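Long-range contact in putative transcriptional regulator protein, LacI family (Rhizobium etli, PDB 3MIZ), which probably acts as a DNA-binding transcriptional repressor, with a ligand-binding core of the periplasmic binding protein type: residues 17-22 / 74-79. Residues are numbered along the deposited sequence; the frame is centred on the assembly and turned at random.
Sequences GIITDY and VLYVTM
G17, I18 and I19 pair in parallel with V74, L75 and Y76, joining strands 15-20 and 73-78 as neighbours in the central parallel sheet of one Rossmann-like subdomain in the periplasmic-binding-protein fold, with strands 46-51 and 95-97 outside them. Three backbone bonds lace them. L75 N donates to G17 O over 2.8 Å, and I19 N to L75 O and V77 N to I19 O continue the ladder. Beta-branched residues suit these extended backbones and fill both faces of the sheet. On one, I18 CG2 meets V77 CG2 at 4.0 Å, under helix 30-42. On the other, which faces helix 56-68, I19 lies between two neighbours: its CG1 and CD1 touch V74 CG1, while chi1, -66°, sets CG1 beside the backbone N and CG2 anti to it, and CG2 reaches CE1 of the Y76 ring at 3.9 Å.

Beyond the regular ladder, side chains take over the bonding. T20 OG1 donates to V77 O over 3.1 Å, arriving from above the carbonyl plane. D21 follows directly after strand 15-20. With chi1 at 50°, its CG sits between the backbone N and carbonyl carbon, and the carboxylate reaches across to the backbone of M79. M79 N meets the syn lone pair of OD1 at 2.9 Å, whereas Y22 N approaches the same oxygen from above the carboxylate plane; OD2 forms a salt bridge with R82. An alanine in place of D21 would probably leave the M79 and Y22 amides without their shared acceptor and R82 without this salt-bridge carboxylate. The unbranched chain of selenomethionine M79 bends at chi2 and chi3, folding CE back toward T20 OG1, while chi1, -73°, puts CG anti to the carbonyl carbon, 4.0 Å from Y22 CB.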
loop_
_atom_site.group_PDB
_atom_site.type_symbol
_atom_site.label_atom_id
_atom_site.label_comp_id
_atom_site.label_asym_id
_atom_site.label_seq_id
_atom_site.Cartn_x
_atom_site.Cartn_y
_atom_site.Cartn_z
ATOM N N GLY A 17 -21.878 -3.464 4.448
ATOM C CA GLY A 17 -21.319 -2.411 3.635
ATOM C C GLY A 17 -20.206 -1.758 4.425
ATOM O O GLY A 17 -20.326 -1.568 5.631
ATOM N N ILE A 18 -19.109 -1.441 3.757
ATOM C CA ILE A 18 -17.993 -0.770 4.419
ATOM C C ILE A 18 -17.941 0.647 3.884
ATOM O O ILE A 18 -17.866 0.857 2.676
ATOM C CB ILE A 18 -16.633 -1.411 4.081
ATOM C CG1 ILE A 18 -16.572 -2.843 4.606
ATOM C CG2 ILE A 18 -15.495 -0.563 4.701
ATOM C CD1 ILE A 18 -15.235 -3.536 4.301
ATOM N N ILE A 19 -18.002 1.626 4.773
ATOM C CA ILE A 19 -17.906 3.004 4.326
ATOM C C ILE A 19 -16.536 3.455 4.790
ATOM O O ILE A 19 -16.273 3.533 5.987
ATOM C CB ILE A 19 -19.010 3.891 4.944
ATOM C CG1 ILE A 19 -20.377 3.434 4.424
ATOM C CG2 ILE A 19 -18.753 5.368 4.603
ATOM C CD1 ILE A 19 -21.543 4.276 4.897
ATOM N N THR A 20 -15.645 3.706 3.842
ATOM C CA THR A 20 -14.312 4.148 4.196
ATOM C C THR A 20 -14.063 5.544 3.657
ATOM O O THR A 20 -14.782 6.006 2.781
ATOM C CB THR A 20 -13.251 3.221 3.634
ATOM O OG1 THR A 20 -11.971 3.652 4.104
ATOM C CG2 THR A 20 -13.271 3.244 2.103
ATOM N N ASP A 21 -13.036 6.210 4.172
ATOM C CA ASP A 21 -12.733 7.557 3.714
ATOM C C ASP A 21 -11.649 7.705 2.647
ATOM O O ASP A 21 -11.949 8.062 1.508
ATOM C CB ASP A 21 -12.409 8.481 4.907
ATOM C CG ASP A 21 -11.372 7.894 5.871
ATOM O OD1 ASP A 21 -10.754 6.853 5.562
ATOM O OD2 ASP A 21 -11.172 8.498 6.949
ATOM N N TYR A 22 -10.400 7.405 2.988
ATOM C CA TYR A 22 -9.307 7.615 2.037
ATOM C C TYR A 22 -8.593 6.386 1.501
ATOM O O TYR A 22 -7.378 6.417 1.296
ATOM C CB TYR A 22 -8.280 8.549 2.672
ATOM C CG TYR A 22 -8.892 9.809 3.230
ATOM C CD1 TYR A 22 -9.347 10.822 2.384
ATOM C CD2 TYR A 22 -9.044 9.980 4.602
ATOM C CE1 TYR A 22 -9.939 11.973 2.893
ATOM C CE2 TYR A 22 -9.636 11.127 5.123
ATOM C CZ TYR A 22 -10.082 12.120 4.259
ATOM O OH TYR A 22 -10.682 13.247 4.770
ATOM N N VAL A 74 -23.332 -1.688 8.578
ATOM C CA VAL A 74 -22.213 -0.915 8.048
ATOM C C VAL A 74 -20.997 -0.924 8.962
ATOM O O VAL A 74 -21.114 -0.815 10.182
ATOM C CB VAL A 74 -22.596 0.579 7.830
ATOM C CG1 VAL A 74 -21.334 1.422 7.567
ATOM C CG2 VAL A 74 -23.547 0.714 6.671
ATOM N N LEU A 75 -19.826 -1.072 8.361
ATOM C CA LEU A 75 -18.590 -0.999 9.113
ATOM C C LEU A 75 -17.991 0.316 8.635
ATOM O O LEU A 75 -17.612 0.458 7.476
ATOM C CB LEU A 75 -17.685 -2.184 8.779
ATOM C CG LEU A 75 -18.274 -3.493 9.309
ATOM C CD1 LEU A 75 -17.551 -4.679 8.707
ATOM C CD2 LEU A 75 -18.177 -3.499 10.836
ATOM N N TYR A 76 -17.974 1.296 9.528
ATOM C CA TYR A 76 -17.445 2.619 9.235
ATOM C C TYR A 76 -15.959 2.540 9.541
ATOM O O TYR A 76 -15.565 2.510 10.706
ATOM C CB TYR A 76 -18.103 3.636 10.157
ATOM C CG TYR A 76 -17.967 5.044 9.683
ATOM C CD1 TYR A 76 -18.815 5.540 8.694
ATOM C CD2 TYR A 76 -17.010 5.899 10.232
ATOM C CE1 TYR A 76 -18.730 6.845 8.266
ATOM C CE2 TYR A 76 -16.915 7.217 9.808
ATOM C CZ TYR A 76 -17.786 7.682 8.822
ATOM O OH TYR A 76 -17.724 8.989 8.397
ATOM N N VAL A 77 -15.140 2.521 8.496
ATOM C CA VAL A 77 -13.701 2.378 8.660
ATOM C C VAL A 77 -12.893 3.564 8.147
ATOM O O VAL A 77 -13.051 4.003 7.006
ATOM C CB VAL A 77 -13.215 1.101 7.923
ATOM C CG1 VAL A 77 -11.728 0.873 8.169
ATOM C CG2 VAL A 77 -14.040 -0.092 8.362
ATOM N N THR A 78 -12.020 4.087 8.994
ATOM C CA THR A 78 -11.175 5.198 8.577
ATOM C C THR A 78 -9.775 4.654 8.299
ATOM O O THR A 78 -9.331 3.701 8.949
ATOM C CB THR A 78 -11.125 6.297 9.660
ATOM O OG1 THR A 78 -10.765 5.727 10.924
ATOM C CG2 THR A 78 -12.499 6.961 9.791
HETATM N N MSE A 79 -9.085 5.242 7.325
HETATM C CA MSE A 79 -7.736 4.796 6.979
HETATM C C MSE A 79 -6.758 5.029 8.129
HETATM O O MSE A 79 -5.852 4.225 8.361
HETATM C CB MSE A 79 -7.259 5.507 5.713
HETATM C CG MSE A 79 -7.943 5.008 4.457
HETATM SE SE MSE A 79 -7.619 3.107 4.191
HETATM C CE MSE A 79 -9.288 2.368 4.877
#